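Local coordinates for protein tyrosine--tRNA ligase (Pyrococcus horikoshii, PDB 2CYC) that catalyses the ATP-dependent attachment of tyrosine to tRNA(Tyr), forming Tyr-AMP first and then passing the tyrosine to the acceptor end of the tRNA, at residues F28-P33 / E214-V219; H36-E41 / A56-F61; I135-N140 / Q172-F177; A184-G187 / A193-I196. All coordinates share one frame; numbering follows the deposited sequence.

Contact 1 of 4, residues F28-P33 / E214-V219; sequences FEIGAP and EKLKPV
Ile30 places CG1 between its own backbone N and carbonyl carbon (chi1 67°), and Leu216 swings CG to the side of its backbone N, anti to the carbonyl carbon (chi1 -54°); with these torsions the two side chains run past each other in opposite directions. Their ends touch lightly, Ile30 CD1 lying 4.1 Å from Leu216 CD2. The other methyl of the leucine does the closer work: Leu216 CD1 sits 3.7 Å from Ala32 CB. Leu216 therefore forks, one methyl toward Ile30 at the helix end and one toward Ala32 in the loop that follows. No hydrogen bond crosses between 28-33 and 214-219, so the contact is purely apolar. What brings Ala32 around to the strand is the end of the helix: Gly31 leaves helical geometry with a positive phi of 69°, in a Schellman motif, and its N bonds back to Phe28 O at 3.3 Å. Leu27 and His211 also touch both Ala32 and Leu216, and His211 NE2 bonds to Ile30 O. This is a Schellman-ended helix, 21-30, packed on strand 214-223 of the central sheet just before the chain enters strand 36-40 of the class I synthetase catalytic fold.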
loop_
_atom_site.group_PDB
_atom_site.type_symbol
_atom_site.label_atom_id
_atom_site.label_comp_id
_atom_site.label_asym_id
_atom_site.label_seq_id
_atom_site.Cartn_x
_atom_site.Cartn_y
_atom_site.Cartn_z
ATOM N N PHE A 28 28.358 0.380 17.173
ATOM C CA PHE A 28 28.930 0.902 18.410
ATOM C C PHE A 28 30.262 1.591 18.126
ATOM O O PHE A 28 30.495 2.716 18.571
ATOM C CB PHE A 28 29.153 -0.224 19.431
ATOM C CG PHE A 28 27.909 -0.615 20.203
ATOM C CD1 PHE A 28 27.706 -1.942 20.592
ATOM C CD2 PHE A 28 26.960 0.339 20.562
ATOM C CE1 PHE A 28 26.573 -2.315 21.328
ATOM C CE2 PHE A 28 25.821 -0.021 21.302
ATOM C CZ PHE A 28 25.631 -1.352 21.685
ATOM N N GLU A 29 31.121 0.916 17.364
ATOM C CA GLU A 29 32.443 1.443 17.037
ATOM C C GLU A 29 32.472 2.736 16.235
ATOM O O GLU A 29 33.267 3.626 16.536
ATOM C CB GLU A 29 33.271 0.379 16.309
ATOM C CG GLU A 29 33.759 -0.735 17.226
ATOM C CD GLU A 29 34.649 -1.748 16.518
ATOM O OE1 GLU A 29 35.048 -2.752 17.163
ATOM O OE2 GLU A 29 34.951 -1.540 15.321
ATOM N N ILE A 30 31.607 2.855 15.229
ATOM C CA ILE A 30 31.596 4.056 14.402
ATOM C C ILE A 30 30.810 5.195 15.032
ATOM O O ILE A 30 30.748 6.291 14.483
ATOM C CB ILE A 30 31.012 3.758 13.010
ATOM C CG1 ILE A 30 29.522 3.412 13.140
ATOM C CG2 ILE A 30 31.793 2.609 12.364
ATOM C CD1 ILE A 30 28.888 2.915 11.864
ATOM N N GLY A 31 30.212 4.932 16.186
ATOM C CA GLY A 31 29.438 5.957 16.860
ATOM C C GLY A 31 28.159 6.326 16.128
ATOM O O GLY A 31 27.712 7.473 16.175
ATOM N N ALA A 32 27.560 5.359 15.442
ATOM C CA ALA A 32 26.320 5.623 14.728
ATOM C C ALA A 32 25.201 5.928 15.727
ATOM O O ALA A 32 25.281 5.557 16.897
ATOM C CB ALA A 32 25.948 4.414 13.878
ATOM N N PRO A 33 24.155 6.641 15.288
ATOM C CA PRO A 33 23.053 6.947 16.209
ATOM C C PRO A 33 22.421 5.644 16.687
ATOM O O PRO A 33 22.326 4.683 15.926
ATOM C CB PRO A 33 22.091 7.775 15.344
ATOM C CG PRO A 33 22.419 7.337 13.936
ATOM C CD PRO A 33 23.929 7.253 13.970
ATOM N N GLU A 214 27.697 6.964 4.912
ATOM C CA GLU A 214 27.324 5.585 4.617
ATOM C C GLU A 214 25.889 5.211 4.979
ATOM O O GLU A 214 25.357 5.639 6.010
ATOM C CB GLU A 214 28.287 4.623 5.322
ATOM C CG GLU A 214 29.745 4.778 4.897
ATOM C CD GLU A 214 29.988 4.410 3.438
ATOM O OE1 GLU A 214 31.130 4.589 2.967
ATOM O OE2 GLU A 214 29.046 3.937 2.764
ATOM N N LYS A 215 25.267 4.407 4.118
ATOM C CA LYS A 215 23.913 3.942 4.372
ATOM C C LYS A 215 24.056 2.722 5.269
ATOM O O LYS A 215 24.737 1.759 4.921
ATOM C CB LYS A 215 23.206 3.562 3.069
ATOM C CG LYS A 215 22.722 4.766 2.270
ATOM C CD LYS A 215 21.930 4.340 1.035
ATOM C CE LYS A 215 21.454 5.551 0.245
ATOM N NZ LYS A 215 20.602 5.147 -0.910
ATOM N N LEU A 216 23.415 2.775 6.427
ATOM C CA LEU A 216 23.496 1.694 7.390
ATOM C C LEU A 216 22.324 0.732 7.331
ATOM O O LEU A 216 21.271 1.042 6.784
ATOM C CB LEU A 216 23.569 2.259 8.807
ATOM C CG LEU A 216 24.641 3.291 9.137
ATOM C CD1 LEU A 216 24.463 3.718 10.596
ATOM C CD2 LEU A 216 26.037 2.704 8.895
ATOM N N LYS A 217 22.536 -0.443 7.911
ATOM C CA LYS A 217 21.511 -1.462 8.012
ATOM C C LYS A 217 21.148 -1.492 9.490
ATOM O O LYS A 217 22.024 -1.524 10.351
ATOM C CB LYS A 217 22.049 -2.834 7.596
ATOM C CG LYS A 217 22.340 -2.945 6.108
ATOM C CD LYS A 217 22.872 -4.314 5.729
ATOM C CE LYS A 217 23.207 -4.354 4.238
ATOM N NZ LYS A 217 23.668 -5.690 3.766
ATOM N N PRO A 218 19.854 -1.448 9.808
ATOM C CA PRO A 218 19.524 -1.485 11.231
ATOM C C PRO A 218 19.844 -2.871 11.779
ATOM O O PRO A 218 19.883 -3.848 11.029
ATOM C CB PRO A 218 18.022 -1.208 11.245
ATOM C CG PRO A 218 17.565 -1.822 9.935
ATOM C CD PRO A 218 18.641 -1.346 8.980
ATOM N N VAL A 219 20.077 -2.936 13.083
ATOM C CA VAL A 219 20.353 -4.184 13.776
ATOM C C VAL A 219 19.013 -4.677 14.329
ATOM O O VAL A 219 18.283 -3.916 14.964
ATOM C CB VAL A 219 21.326 -3.957 14.959
ATOM C CG1 VAL A 219 21.416 -5.207 15.815
ATOM C CG2 VAL A 219 22.706 -3.580 14.431
#

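Contact 2 of 4, residues H36-E41 / A56-F61; sequences HYIGFE and AKIADF. With TYR (tyrosine), chain C.
His36 NE2 is hydrogen-bonded to His185 ND1 of the adjacent strand, while the other ring nitrogen, ND1, bonds to Arg69 N; both nitrogens of this buried imidazole thus have partners, which should fix the rotation of the ring. Carbons of the helix pack around the same ring, with Phe61 CD2 3.8 Å and Ile58 CG1 4.1 Å from His36 NE2. The setting is the beta-alpha-beta unit of the Rossmann-type catalytic domain, in which strand 36-40 is followed by helix 48-63 and then by the parallel strand 69-72. The short segments run nearly antiparallel, at 171°, with their axes 10.4 Å apart. Across that gap His36 meets Phe61 obliquely, planes at 49°, and the nearest atoms are His36 CD2 and Phe61 CD2 at 3.3 Å. Ile58 crosses His36 at about a right angle and reaches on with CD1 to within 4.2 Å of Ile38 CG2. On the helix itself, Lys57 NZ forms a salt bridge with Asp60 OD2, which it meets on the anti side of the carboxylate; the carbonyl oxygens of Leu9, Val10 and Lys12 share the remaining protons of that ammonium group.

Residues alternate along the strand, so that while His36 and Ile38 face the helix, Tyr37 points from the other side into the tyrosine pocket. There the substrate hydroxyl lies at the edge of the Tyr37 ring, in its plane, and Gly39 O stands 3.4 Å from CD1 of the bound tyrosine.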
loop_
_atom_site.group_PDB
_atom_site.type_symbol
_atom_site.label_atom_id
_atom_site.label_comp_id
_atom_site.label_asym_id
_atom_site.label_seq_id
_atom_site.Cartn_x
_atom_site.Cartn_y
_atom_site.Cartn_z
ATOM N N HIS A 36 16.334 2.989 19.265
ATOM C CA HIS A 36 15.600 1.750 19.342
ATOM C C HIS A 36 14.113 2.046 19.240
ATOM O O HIS A 36 13.681 3.200 19.307
ATOM C CB HIS A 36 15.891 1.042 20.684
ATOM C CG HIS A 36 14.726 0.275 21.241
ATOM N ND1 HIS A 36 13.587 0.891 21.715
ATOM C CD2 HIS A 36 14.530 -1.056 21.411
ATOM C CE1 HIS A 36 12.742 -0.026 22.158
ATOM N NE2 HIS A 36 13.289 -1.216 21.986
ATOM N N TYR A 37 13.356 0.975 19.060
ATOM C CA TYR A 37 11.917 1.015 19.051
ATOM C C TYR A 37 11.408 -0.415 19.043
ATOM O O TYR A 37 12.120 -1.351 18.664
ATOM C CB TYR A 37 11.375 1.780 17.830
ATOM C CG TYR A 37 10.730 0.933 16.741
ATOM C CD1 TYR A 37 9.416 1.186 16.316
ATOM C CD2 TYR A 37 11.455 -0.067 16.079
ATOM C CE1 TYR A 37 8.850 0.474 15.249
ATOM C CE2 TYR A 37 10.898 -0.790 15.016
ATOM C CZ TYR A 37 9.604 -0.509 14.601
ATOM O OH TYR A 37 9.097 -1.164 13.507
ATOM N N ILE A 38 10.180 -0.569 19.506
ATOM C CA ILE A 38 9.484 -1.841 19.472
ATOM C C ILE A 38 8.022 -1.425 19.378
ATOM O O ILE A 38 7.530 -0.612 20.175
ATOM C CB ILE A 38 9.776 -2.771 20.713
ATOM C CG1 ILE A 38 8.896 -4.023 20.605
ATOM C CG2 ILE A 38 9.549 -2.043 22.042
ATOM C CD1 ILE A 38 9.314 -5.175 21.531
ATOM N N GLY A 39 7.350 -1.935 18.354
ATOM C CA GLY A 39 5.960 -1.590 18.140
ATOM C C GLY A 39 5.009 -2.641 18.668
ATOM O O GLY A 39 5.341 -3.825 18.748
ATOM N N PHE A 40 3.812 -2.207 19.039
ATOM C CA PHE A 40 2.823 -3.134 19.555
ATOM C C PHE A 40 1.464 -2.818 18.980
ATOM O O PHE A 40 1.090 -1.653 18.824
ATOM C CB PHE A 40 2.678 -3.026 21.074
ATOM C CG PHE A 40 3.946 -3.210 21.831
ATOM C CD1 PHE A 40 4.769 -2.120 22.111
ATOM C CD2 PHE A 40 4.310 -4.468 22.297
ATOM C CE1 PHE A 40 5.929 -2.283 22.850
ATOM C CE2 PHE A 40 5.474 -4.638 23.038
ATOM C CZ PHE A 40 6.281 -3.542 23.314
ATOM N N GLU A 41 0.719 -3.861 18.673
ATOM C CA GLU A 41 -0.638 -3.663 18.219
ATOM C C GLU A 41 -1.401 -3.353 19.511
ATOM O O GLU A 41 -0.948 -3.701 20.604
ATOM C CB GLU A 41 -1.179 -4.936 17.584
ATOM C CG GLU A 41 -0.758 -5.123 16.122
ATOM C CD GLU A 41 -1.656 -6.113 15.389
ATOM O OE1 GLU A 41 -2.681 -6.523 15.973
ATOM O OE2 GLU A 41 -1.344 -6.476 14.235
ATOM N N ALA A 56 12.191 -5.899 29.899
ATOM C CA ALA A 56 13.546 -6.302 30.260
ATOM C C ALA A 56 14.552 -5.804 29.214
ATOM O O ALA A 56 15.588 -5.247 29.564
ATOM C CB ALA A 56 13.624 -7.809 30.382
ATOM N N LYS A 57 14.250 -5.982 27.928
ATOM C CA LYS A 57 15.189 -5.527 26.901
ATOM C C LYS A 57 15.305 -4.003 26.868
ATOM O O LYS A 57 16.399 -3.461 26.686
ATOM C CB LYS A 57 14.795 -6.048 25.510
ATOM C CG LYS A 57 14.969 -7.554 25.322
ATOM C CD LYS A 57 16.261 -8.080 25.983
ATOM C CE LYS A 57 17.523 -7.423 25.416
ATOM N NZ LYS A 57 18.731 -7.785 26.214
ATOM N N ILE A 58 14.179 -3.311 27.035
ATOM C CA ILE A 58 14.214 -1.864 27.036
ATOM C C ILE A 58 15.165 -1.417 28.153
ATOM O O ILE A 58 15.994 -0.520 27.951
ATOM C CB ILE A 58 12.795 -1.288 27.223
ATOM C CG1 ILE A 58 12.034 -1.381 25.885
ATOM C CG2 ILE A 58 12.871 0.148 27.692
ATOM C CD1 ILE A 58 10.521 -1.147 26.011
ATOM N N ALA A 59 15.073 -2.067 29.312
ATOM C CA ALA A 59 15.948 -1.740 30.435
ATOM C C ALA A 59 17.404 -1.985 30.050
ATOM O O ALA A 59 18.273 -1.154 30.326
ATOM C CB ALA A 59 15.583 -2.583 31.673
ATOM N N ASP A 60 17.673 -3.129 29.420
ATOM C CA ASP A 60 19.037 -3.449 29.001
ATOM C C ASP A 60 19.570 -2.422 28.013
ATOM O O ASP A 60 20.718 -1.969 28.128
ATOM C CB ASP A 60 19.115 -4.828 28.330
ATOM C CG ASP A 60 18.786 -5.965 29.274
ATOM O OD1 ASP A 60 18.953 -5.805 30.502
ATOM O OD2 ASP A 60 18.377 -7.035 28.780
ATOM N N PHE A 61 18.737 -2.067 27.035
ATOM C CA PHE A 61 19.151 -1.120 26.011
ATOM C C PHE A 61 19.515 0.240 26.609
ATOM O O PHE A 61 20.531 0.831 26.234
ATOM C CB PHE A 61 18.061 -0.965 24.925
ATOM C CG PHE A 61 17.755 -2.248 24.163
ATOM C CD1 PHE A 61 18.760 -3.185 23.903
ATOM C CD2 PHE A 61 16.469 -2.503 23.687
ATOM C CE1 PHE A 61 18.491 -4.358 23.178
ATOM C CE2 PHE A 61 16.181 -3.678 22.958
ATOM C CZ PHE A 61 17.198 -4.608 22.704
HETATM N N TYR C . 3.444 -6.395 14.020
HETATM C CA TYR C . 3.643 -6.114 15.473
HETATM C C TYR C . 2.838 -7.096 16.322
HETATM O O TYR C . 2.023 -7.848 15.744
HETATM C CB TYR C . 3.216 -4.673 15.796
HETATM C CG TYR C . 4.067 -3.621 15.110
HETATM C CD1 TYR C . 5.436 -3.531 15.360
HETATM C CD2 TYR C . 3.502 -2.714 14.210
HETATM C CE1 TYR C . 6.228 -2.560 14.722
HETATM C CE2 TYR C . 4.276 -1.741 13.579
HETATM C CZ TYR C . 5.636 -1.669 13.833
HETATM O OH TYR C . 6.398 -0.709 13.191
HETATM O OXT TYR C . 3.026 -7.099 17.554
#

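Contact 3 of 4, residues I135-N140 / Q172-F177; sequences IDISKN and QVADIF. With TYR (tyrosine), chain C.
Ile137 drives its CD1 methyl into the side of helix 164-178, where it meets Val173, Ala174 and Phe177 at once. This is helix-helix packing between 128-138, which faces the second subunit, and 164-178, which carries Gln172 and Asp175 of the tyrosine site in the class I synthetase catalytic domain. CG1 of Ile137 stands beside its backbone N, anti to the carbonyl carbon (chi1 -72°), and the chain is extended beyond it, which carries CD1 straight out from its helix. The methyl arrives 3.4 Å from Ala174 CA, tighter than usual for two carbons, and 3.7 Å from Ala174 CB. Val173 offers CG1, which is 3.9 Å from Ile137 CD1 and equally near Ile137 CG2, and the same methyl lies in plane at the edge of the Phe177 ring. Phe177 CD2 closes the group more loosely, 4.2 Å from Ile137 CD1. All of it is buried and none of it polar.

Another face of helix 164-178 serves the substrate. Gln172 holds CG anti to its backbone N (chi1 -175°) and runs on extended, laying its amide flat over one face of the bound tyrosine's ring, nearly parallel to it. Ile135 and Asp136 of the first helix pack against Trp78 of the second subunit. Two bonds from helix 164-178 hold the tyrosine at opposite ends: its amino N donates to Gln172 OE1 at 2.9 Å, and its OH donates to Asp175 OD2 at 2.5 Å.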
loop_
_atom_site.group_PDB
_atom_site.type_symbol
_atom_site.label_atom_id
_atom_site.label_comp_id
_atom_site.label_asym_id
_atom_site.label_seq_id
_atom_site.Cartn_x
_atom_site.Cartn_y
_atom_site.Cartn_z
ATOM N N ILE A 135 6.126 3.570 -0.211
ATOM C CA ILE A 135 6.191 3.276 -1.643
ATOM C C ILE A 135 7.620 2.893 -2.052
ATOM O O ILE A 135 7.833 1.897 -2.739
ATOM C CB ILE A 135 5.780 4.496 -2.506
ATOM C CG1 ILE A 135 4.321 4.875 -2.239
ATOM C CG2 ILE A 135 5.981 4.180 -3.988
ATOM C CD1 ILE A 135 3.349 3.771 -2.530
ATOM N N ASP A 136 8.587 3.702 -1.630
ATOM C CA ASP A 136 9.992 3.471 -1.956
ATOM C C ASP A 136 10.420 2.057 -1.569
ATOM O O ASP A 136 11.085 1.355 -2.335
ATOM C CB ASP A 136 10.862 4.502 -1.233
ATOM C CG ASP A 136 12.318 4.439 -1.657
ATOM O OD1 ASP A 136 12.584 4.112 -2.836
ATOM O OD2 ASP A 136 13.191 4.737 -0.813
ATOM N N ILE A 137 10.042 1.653 -0.364
ATOM C CA ILE A 137 10.347 0.324 0.128
ATOM C C ILE A 137 9.600 -0.723 -0.710
ATOM O O ILE A 137 10.174 -1.733 -1.127
ATOM C CB ILE A 137 9.914 0.196 1.600
ATOM C CG1 ILE A 137 10.858 1.011 2.488
ATOM C CG2 ILE A 137 9.863 -1.274 2.015
ATOM C CD1 ILE A 137 10.258 1.356 3.869
ATOM N N SER A 138 8.319 -0.473 -0.957
ATOM C CA SER A 138 7.495 -1.409 -1.712
ATOM C C SER A 138 8.009 -1.686 -3.117
ATOM O O SER A 138 7.691 -2.722 -3.700
ATOM C CB SER A 138 6.057 -0.912 -1.761
ATOM O OG SER A 138 5.505 -0.939 -0.459
ATOM N N LYS A 139 8.793 -0.758 -3.656
ATOM C CA LYS A 139 9.382 -0.933 -4.981
ATOM C C LYS A 139 10.497 -1.980 -4.933
ATOM O O LYS A 139 10.871 -2.532 -5.965
ATOM C CB LYS A 139 10.000 0.370 -5.485
ATOM C CG LYS A 139 9.047 1.372 -6.079
ATOM C CD LYS A 139 9.816 2.634 -6.443
ATOM C CE LYS A 139 9.468 3.131 -7.829
ATOM N NZ LYS A 139 9.835 2.160 -8.893
ATOM N N ASN A 140 11.023 -2.254 -3.739
ATOM C CA ASN A 140 12.121 -3.216 -3.595
ATOM C C ASN A 140 11.725 -4.539 -2.972
ATOM O O ASN A 140 12.588 -5.309 -2.566
ATOM C CB ASN A 140 13.251 -2.610 -2.759
ATOM C CG ASN A 140 13.841 -1.373 -3.399
ATOM O OD1 ASN A 140 13.436 -0.248 -3.103
ATOM N ND2 ASN A 140 14.791 -1.575 -4.298
ATOM N N GLN A 172 5.330 -1.526 8.557
ATOM C CA GLN A 172 6.209 -1.881 9.672
ATOM C C GLN A 172 7.655 -1.613 9.288
ATOM O O GLN A 172 8.435 -1.107 10.103
ATOM C CB GLN A 172 6.042 -3.357 10.084
ATOM C CG GLN A 172 6.874 -3.752 11.340
ATOM C CD GLN A 172 6.305 -4.952 12.093
ATOM O OE1 GLN A 172 5.128 -5.275 11.949
ATOM N NE2 GLN A 172 7.134 -5.600 12.923
ATOM N N VAL A 173 8.019 -1.943 8.053
ATOM C CA VAL A 173 9.387 -1.688 7.618
ATOM C C VAL A 173 9.639 -0.177 7.535
ATOM O O VAL A 173 10.680 0.312 7.983
ATOM C CB VAL A 173 9.663 -2.360 6.259
ATOM C CG1 VAL A 173 11.018 -1.943 5.722
ATOM C CG2 VAL A 173 9.615 -3.876 6.432
ATOM N N ALA A 174 8.676 0.556 6.976
ATOM C CA ALA A 174 8.777 2.012 6.847
ATOM C C ALA A 174 8.884 2.689 8.216
ATOM O O ALA A 174 9.611 3.674 8.381
ATOM C CB ALA A 174 7.558 2.559 6.076
ATOM N N ASP A 175 8.165 2.152 9.197
ATOM C CA ASP A 175 8.208 2.694 10.549
ATOM C C ASP A 175 9.645 2.729 11.044
ATOM O O ASP A 175 10.040 3.635 11.784
ATOM C CB ASP A 175 7.402 1.827 11.523
ATOM C CG ASP A 175 5.922 1.842 11.237
ATOM O OD1 ASP A 175 5.445 2.812 10.614
ATOM O OD2 ASP A 175 5.240 0.890 11.657
ATOM N N ILE A 176 10.420 1.723 10.649
ATOM C CA ILE A 176 11.805 1.645 11.073
ATOM C C ILE A 176 12.650 2.763 10.467
ATOM O O ILE A 176 13.319 3.518 11.180
ATOM C CB ILE A 176 12.427 0.261 10.702
ATOM C CG1 ILE A 176 11.827 -0.827 11.606
ATOM C CG2 ILE A 176 13.956 0.313 10.826
ATOM C CD1 ILE A 176 12.139 -2.255 11.180
ATOM N N PHE A 177 12.604 2.887 9.150
ATOM C CA PHE A 177 13.414 3.896 8.487
ATOM C C PHE A 177 12.969 5.324 8.715
ATOM O O PHE A 177 13.803 6.212 8.852
ATOM C CB PHE A 177 13.509 3.559 7.001
ATOM C CG PHE A 177 14.250 2.284 6.752
ATOM C CD1 PHE A 177 15.643 2.243 6.868
ATOM C CD2 PHE A 177 13.562 1.099 6.520
ATOM C CE1 PHE A 177 16.339 1.034 6.767
ATOM C CE2 PHE A 177 14.247 -0.121 6.417
ATOM C CZ PHE A 177 15.639 -0.151 6.544
HETATM N N TYR C . 3.444 -6.395 14.020
HETATM C CA TYR C . 3.643 -6.114 15.473
HETATM C C TYR C . 2.838 -7.096 16.322
HETATM O O TYR C . 2.023 -7.848 15.744
HETATM C CB TYR C . 3.216 -4.673 15.796
HETATM C CG TYR C . 4.067 -3.621 15.110
HETATM C CD1 TYR C . 5.436 -3.531 15.360
HETATM C CD2 TYR C . 3.502 -2.714 14.210
HETATM C CE1 TYR C . 6.228 -2.560 14.722
HETATM C CE2 TYR C . 4.276 -1.741 13.579
HETATM C CZ TYR C . 5.636 -1.669 13.833
HETATM O OH TYR C . 6.398 -0.709 13.191
HETATM O OXT TYR C . 3.026 -7.099 17.554
#

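Contact 4 of 4, residues A184-G187 / A193-I196; sequences AHAG and AHVI
The imidazole of His194 carries the methyl of Ala184 over one face: CB sits 3.8 Å from the ring centroid and only 16° off the normal, a CH-pi contact displaced somewhat toward the rim on the NE2 side. At the ring's edge, near its plane, comes the backbone of the strand, His185 C. Ala186 CB approaches obliquely and touches His194 CE1 at 3.6 Å, and Ala184 O is 3.5 Å from that same CE1. The ring thus fits against a strand surface made of two small methyls and a stretch of main chain.

CG of His194 lies beside the backbone N, anti to the carbonyl carbon (chi1 -68°), which sends the ring from the helix straight to the sheet. Its polar end is satisfied beyond the two segments: ND1 is hydrogen-bonded to NE2 of His222, whose ring lies nearly parallel to it. The strand alternates, so His185 turns its side chain to the other side of the sheet, where NE2 bonds to ND1 of His223 and the ring packs edge-to-face with Phe61. Gln190, which binds the tyrosine, falls in the chain between the two segments; the His194 side chain itself remains about 6 Å from that substrate at the nearest atoms. Strand 183-187, helix 191-200 and the returning parallel strand 214-223 make up a beta-alpha-beta crossover of the Rossmann-type class I synthetase core, whose strand-to-helix turn supplies Gln190 to the tyrosine site.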
loop_
_atom_site.group_PDB
_atom_site.type_symbol
_atom_site.label_atom_id
_atom_site.label_comp_id
_atom_site.label_asym_id
_atom_site.label_seq_id
_atom_site.Cartn_x
_atom_site.Cartn_y
_atom_site.Cartn_z
ATOM N N ALA A 184 16.275 -2.291 15.881
ATOM C CA ALA A 184 14.892 -2.731 15.665
ATOM C C ALA A 184 14.615 -3.914 16.581
ATOM O O ALA A 184 15.106 -5.024 16.356
ATOM C CB ALA A 184 14.682 -3.113 14.195
ATOM N N HIS A 185 13.819 -3.656 17.613
ATOM C CA HIS A 185 13.492 -4.641 18.637
ATOM C C HIS A 185 12.064 -5.198 18.524
ATOM O O HIS A 185 11.097 -4.453 18.324
ATOM C CB HIS A 185 13.723 -3.985 20.009
ATOM C CG HIS A 185 13.254 -4.798 21.174
ATOM N ND1 HIS A 185 12.716 -4.224 22.307
ATOM C CD2 HIS A 185 13.216 -6.135 21.375
ATOM C CE1 HIS A 185 12.358 -5.174 23.152
ATOM N NE2 HIS A 185 12.649 -6.344 22.609
ATOM N N ALA A 186 11.946 -6.518 18.644
ATOM C CA ALA A 186 10.656 -7.198 18.576
ATOM C C ALA A 186 10.779 -8.620 19.101
ATOM O O ALA A 186 11.877 -9.091 19.403
ATOM C CB ALA A 186 10.147 -7.246 17.122
ATOM N N GLY A 187 9.634 -9.290 19.210
ATOM C CA GLY A 187 9.627 -10.680 19.607
ATOM C C GLY A 187 10.000 -11.431 18.332
ATOM O O GLY A 187 9.840 -10.894 17.230
ATOM N N ALA A 193 9.885 -9.149 9.095
ATOM C CA ALA A 193 9.853 -7.733 8.734
ATOM C C ALA A 193 11.241 -7.122 8.843
ATOM O O ALA A 193 11.615 -6.237 8.067
ATOM C CB ALA A 193 8.875 -6.977 9.642
ATOM N N HIS A 194 12.004 -7.589 9.822
ATOM C CA HIS A 194 13.344 -7.071 10.036
ATOM C C HIS A 194 14.324 -7.602 8.983
ATOM O O HIS A 194 15.249 -6.895 8.583
ATOM C CB HIS A 194 13.778 -7.393 11.474
ATOM C CG HIS A 194 12.994 -6.634 12.509
ATOM N ND1 HIS A 194 13.083 -6.892 13.861
ATOM C CD2 HIS A 194 12.135 -5.590 12.383
ATOM C CE1 HIS A 194 12.316 -6.041 14.521
ATOM N NE2 HIS A 194 11.732 -5.239 13.648
ATOM N N VAL A 195 14.114 -8.833 8.515
ATOM C CA VAL A 195 14.986 -9.383 7.479
ATOM C C VAL A 195 14.789 -8.550 6.193
ATOM O O VAL A 195 15.739 -8.275 5.467
ATOM C CB VAL A 195 14.662 -10.877 7.197
ATOM C CG1 VAL A 195 15.508 -11.394 6.025
ATOM C CG2 VAL A 195 14.937 -11.704 8.443
ATOM N N ILE A 196 13.554 -8.140 5.926
ATOM C CA ILE A 196 13.267 -7.323 4.751
ATOM C C ILE A 196 13.898 -5.935 4.948
ATOM O O ILE A 196 14.537 -5.395 4.048
ATOM C CB ILE A 196 11.747 -7.185 4.532
ATOM C CG1 ILE A 196 11.150 -8.550 4.148
ATOM C CG2 ILE A 196 11.475 -6.160 3.445
ATOM C CD1 ILE A 196 9.624 -8.608 4.203
#

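All four contacts are largely buried, though contact 1 includes the partly exposed Ile30, and they lie at different depths. Contacts 2 and 4 are the more central, about 8 and 11 Å from the chain's centre, and they pack helices against the neighbouring parallel strands 36-40 and 183-187; histidines dominate both, and a histidine-histidine bond joins one to the other. Contacts 1 and 3 lie farther out, over 20 Å from that centre, and are apolar, without a hydrogen bond between their segments. Contact 1 still reaches the same sheet, through strand 214-223, whose Val219 O probably bonds to Ala184 N of contact 4. Contacts 2 and 3 share the bound tyrosine, with Tyr37 OH packing on Ile176.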